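Local coordinates for ribonuclease VapC (Haemophilus influenzae, PDB 6NKL), which probably acts as the toxin of a toxin-antitoxin system, a PIN-domain ribonuclease that uses magnesium to cleave RNA, at residues H80-W84 / R123-L127. Numbering follows the deposited sequence.
Sequences HYGKW and RITDL
The indole of W84 packs against the R123-D126 part of the loop. On one face, I124 CG2 makes a CH-pi contact, 3.6 Å from the centroid of the five-membered ring and 12° off its normal; K83 CD lies over the opposite face, offset toward the rim, sandwiching the indole between two aliphatic groups. The benzo end reaches the loop backbone, W84 CZ3 coming to 3.3 Å from R123 O, while W84 CH2 approaches T125 OG1 at 3.5 Å. D126 OD2 comes in obliquely to the indole plane, 3.2 Å from W84 NE1 and equally near W84 CZ2. One water bridges the segments, accepting from W84 NE1 (3.0 Å) and donating to D126 OD1 (2.7 Å); K83 NZ and H80 ND1 lie implausibly close to it, so its position or identity is doubtful. In K83, CG anti to the backbone N (chi1 -175°) carries CD over the indole, and a bend at chi3 turns NZ toward the D126 side. A type I turn from I124 to L127 is closed by L127 N to I124 O (3.0 Å). Helix 97-109 backs the contact, A103 meeting I124 and L107 touching both H80 and D126. Helix 75-89 is thus joined to the loop before strand 128-131 of the PIN-domain sheet. K83 NZ, 4.1 Å from D126 OD1 and so beyond a salt bridge, would probably still favour the negative carboxylate.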
ATOM      1  N   HIS B  80      -5.465  -5.514   8.745  1.00 33.62           N
ATOM      2  CA  HIS B  80      -5.340  -6.781   8.025  1.00 30.77           C
ATOM      3  C   HIS B  80      -3.938  -6.985   7.498  1.00 24.73           C
ATOM      4  O   HIS B  80      -3.429  -8.112   7.491  1.00 29.20           O
ATOM      5  CB  HIS B  80      -6.328  -6.851   6.867  1.00 30.70           C
ATOM      6  CG  HIS B  80      -7.751  -6.992   7.299  1.00 34.07           C
ATOM      7  ND1 HIS B  80      -8.285  -8.200   7.690  1.00 36.70           N
ATOM      8  CD2 HIS B  80      -8.755  -6.085   7.383  1.00 27.71           C
ATOM      9  CE1 HIS B  80      -9.554  -8.027   8.012  1.00 38.75           C
ATOM     10  NE2 HIS B  80      -9.861  -6.753   7.839  1.00 37.51           N
ATOM     11  N   TYR B  81      -3.316  -5.928   6.976  1.00 27.53           N
ATOM     12  CA  TYR B  81      -1.960  -6.086   6.465  1.00 27.18           C
ATOM     13  C   TYR B  81      -0.999  -6.489   7.579  1.00 30.44           C
ATOM     14  O   TYR B  81      -0.157  -7.364   7.385  1.00 29.78           O
ATOM     15  CB  TYR B  81      -1.497  -4.802   5.797  1.00 26.26           C
ATOM     16  CG  TYR B  81      -0.133  -4.895   5.156  1.00 28.00           C
ATOM     17  CD1 TYR B  81      -0.001  -5.148   3.805  1.00 35.37           C
ATOM     18  CD2 TYR B  81       1.017  -4.724   5.895  1.00 33.36           C
ATOM     19  CE1 TYR B  81       1.245  -5.225   3.217  1.00 31.74           C
ATOM     20  CE2 TYR B  81       2.266  -4.783   5.304  1.00 32.49           C
ATOM     21  CZ  TYR B  81       2.372  -5.047   3.978  1.00 27.08           C
ATOM     22  OH  TYR B  81       3.626  -5.095   3.388  1.00 28.93           O
ATOM     23  N   GLY B  82      -1.115  -5.869   8.764  1.00 33.04           N
ATOM     24  CA  GLY B  82      -0.233  -6.233   9.862  1.00 34.89           C
ATOM     25  C   GLY B  82      -0.359  -7.692  10.264  1.00 29.10           C
ATOM     26  O   GLY B  82       0.640  -8.359  10.539  1.00 30.88           O
ATOM     27  N   LYS B  83      -1.590  -8.205  10.325  1.00 33.47           N
ATOM     28  CA  LYS B  83      -1.782  -9.601  10.702  1.00 30.03           C
ATOM     29  C   LYS B  83      -1.154 -10.520   9.677  1.00 37.69           C
ATOM     30  O   LYS B  83      -0.398 -11.432  10.019  1.00 35.62           O
ATOM     31  CB  LYS B  83      -3.272  -9.919  10.837  1.00 37.27           C
ATOM     32  CG  LYS B  83      -3.557 -11.324  11.349  1.00 44.12           C
ATOM     33  CD  LYS B  83      -4.932 -11.840  10.893  1.00 52.52           C
ATOM     34  CE  LYS B  83      -6.022 -10.806  11.184  1.00 54.99           C
ATOM     35  NZ  LYS B  83      -7.372 -11.191  10.635  1.00 55.38           N
ATOM     36  N   TRP B  84      -1.455 -10.287   8.396  1.00 29.51           N
ATOM     37  CA  TRP B  84      -1.084 -11.256   7.380  1.00 33.20           C
ATOM     38  C   TRP B  84       0.369 -11.106   6.972  1.00 31.53           C
ATOM     39  O   TRP B  84       1.029 -12.107   6.685  1.00 34.93           O
ATOM     40  CB  TRP B  84      -2.041 -11.135   6.173  1.00 36.61           C
ATOM     41  CG  TRP B  84      -3.338 -11.790   6.508  1.00 31.80           C
ATOM     42  CD1 TRP B  84      -4.537 -11.191   6.760  1.00 33.65           C
ATOM     43  CD2 TRP B  84      -3.541 -13.186   6.688  1.00 31.06           C
ATOM     44  NE1 TRP B  84      -5.483 -12.137   7.072  1.00 38.15           N
ATOM     45  CE2 TRP B  84      -4.892 -13.373   7.045  1.00 38.88           C
ATOM     46  CE3 TRP B  84      -2.709 -14.295   6.589  1.00 31.29           C
ATOM     47  CZ2 TRP B  84      -5.435 -14.639   7.300  1.00 40.99           C
ATOM     48  CZ3 TRP B  84      -3.244 -15.560   6.837  1.00 32.81           C
ATOM     49  CH2 TRP B  84      -4.595 -15.721   7.200  1.00 33.47           C
ATOM     50  N   ARG B 123      -3.409 -18.791   0.912  1.00 31.36           N
ATOM     51  CA  ARG B 123      -2.754 -18.699   2.225  1.00 39.91           C
ATOM     52  C   ARG B 123      -3.397 -17.644   3.121  1.00 40.48           C
ATOM     53  O   ARG B 123      -3.206 -17.664   4.348  1.00 30.93           O
ATOM     54  CB  ARG B 123      -1.270 -18.372   2.056  1.00 36.05           C
ATOM     55  CG  ARG B 123      -0.543 -19.328   1.124  1.00 32.39           C
ATOM     56  CD  ARG B 123       0.827 -18.826   0.772  1.00 39.58           C
ATOM     57  NE  ARG B 123       1.628 -19.824   0.063  1.00 45.04           N
ATOM     58  CZ  ARG B 123       2.552 -20.605   0.639  1.00 41.30           C
ATOM     59  NH1 ARG B 123       2.806 -20.501   1.930  1.00 37.10           N
ATOM     60  NH2 ARG B 123       3.251 -21.473  -0.087  1.00 40.09           N
ATOM     61  N   ILE B 124      -4.145 -16.713   2.536  1.00 34.59           N
ATOM     62  CA  ILE B 124      -4.885 -15.725   3.309  1.00 28.18           C
ATOM     63  C   ILE B 124      -6.274 -16.325   3.511  1.00 36.33           C
ATOM     64  O   ILE B 124      -7.206 -16.133   2.717  1.00 34.47           O
ATOM     65  CB  ILE B 124      -4.916 -14.375   2.615  1.00 34.93           C
ATOM     66  CG1 ILE B 124      -3.496 -13.941   2.249  1.00 37.63           C
ATOM     67  CG2 ILE B 124      -5.518 -13.360   3.510  1.00 26.92           C
ATOM     68  CD1 ILE B 124      -3.481 -12.725   1.357  1.00 37.39           C
ATOM     69  N   THR B 125      -6.421 -17.048   4.611  1.00 37.13           N
ATOM     70  CA  THR B 125      -7.522 -17.992   4.734  1.00 37.58           C
ATOM     71  C   THR B 125      -8.870 -17.326   4.915  1.00 33.90           C
ATOM     72  O   THR B 125      -9.890 -17.980   4.672  1.00 39.13           O
ATOM     73  CB  THR B 125      -7.237 -18.925   5.900  1.00 41.24           C
ATOM     74  OG1 THR B 125      -7.078 -18.147   7.089  1.00 39.58           O
ATOM     75  CG2 THR B 125      -5.937 -19.695   5.651  1.00 36.89           C
ATOM     76  N   ASP B 126      -8.920 -16.055   5.326  1.00 30.59           N
ATOM     77  CA  ASP B 126     -10.194 -15.345   5.413  1.00 40.66           C
ATOM     78  C   ASP B 126     -10.496 -14.465   4.195  1.00 39.18           C
ATOM     79  O   ASP B 126     -11.490 -13.724   4.199  1.00 36.22           O
ATOM     80  CB  ASP B 126     -10.268 -14.524   6.705  1.00 42.49           C
ATOM     81  CG  ASP B 126      -9.297 -13.378   6.755  1.00 49.76           C
ATOM     82  OD1 ASP B 126      -9.640 -12.364   7.430  1.00 55.92           O
ATOM     83  OD2 ASP B 126      -8.200 -13.487   6.164  1.00 46.69           O
ATOM     84  N   LEU B 127      -9.693 -14.560   3.143  1.00 37.88           N
ATOM     85  CA  LEU B 127      -9.944 -13.809   1.924  1.00 34.04           C
ATOM     86  C   LEU B 127     -10.994 -14.521   1.095  1.00 30.44           C
ATOM     87  O   LEU B 127     -10.863 -15.712   0.815  1.00 32.48           O
ATOM     88  CB  LEU B 127      -8.652 -13.668   1.120  1.00 27.18           C
ATOM     89  CG  LEU B 127      -8.779 -13.024  -0.248  1.00 26.99           C
ATOM     90  CD1 LEU B 127      -9.286 -11.626  -0.080  1.00 29.71           C
ATOM     91  CD2 LEU B 127      -7.433 -13.034  -0.923  1.00 31.49           C
TER
HETATM   92  O   HOH W   1      -7.760 -10.604   8.302  1.00 35.64           O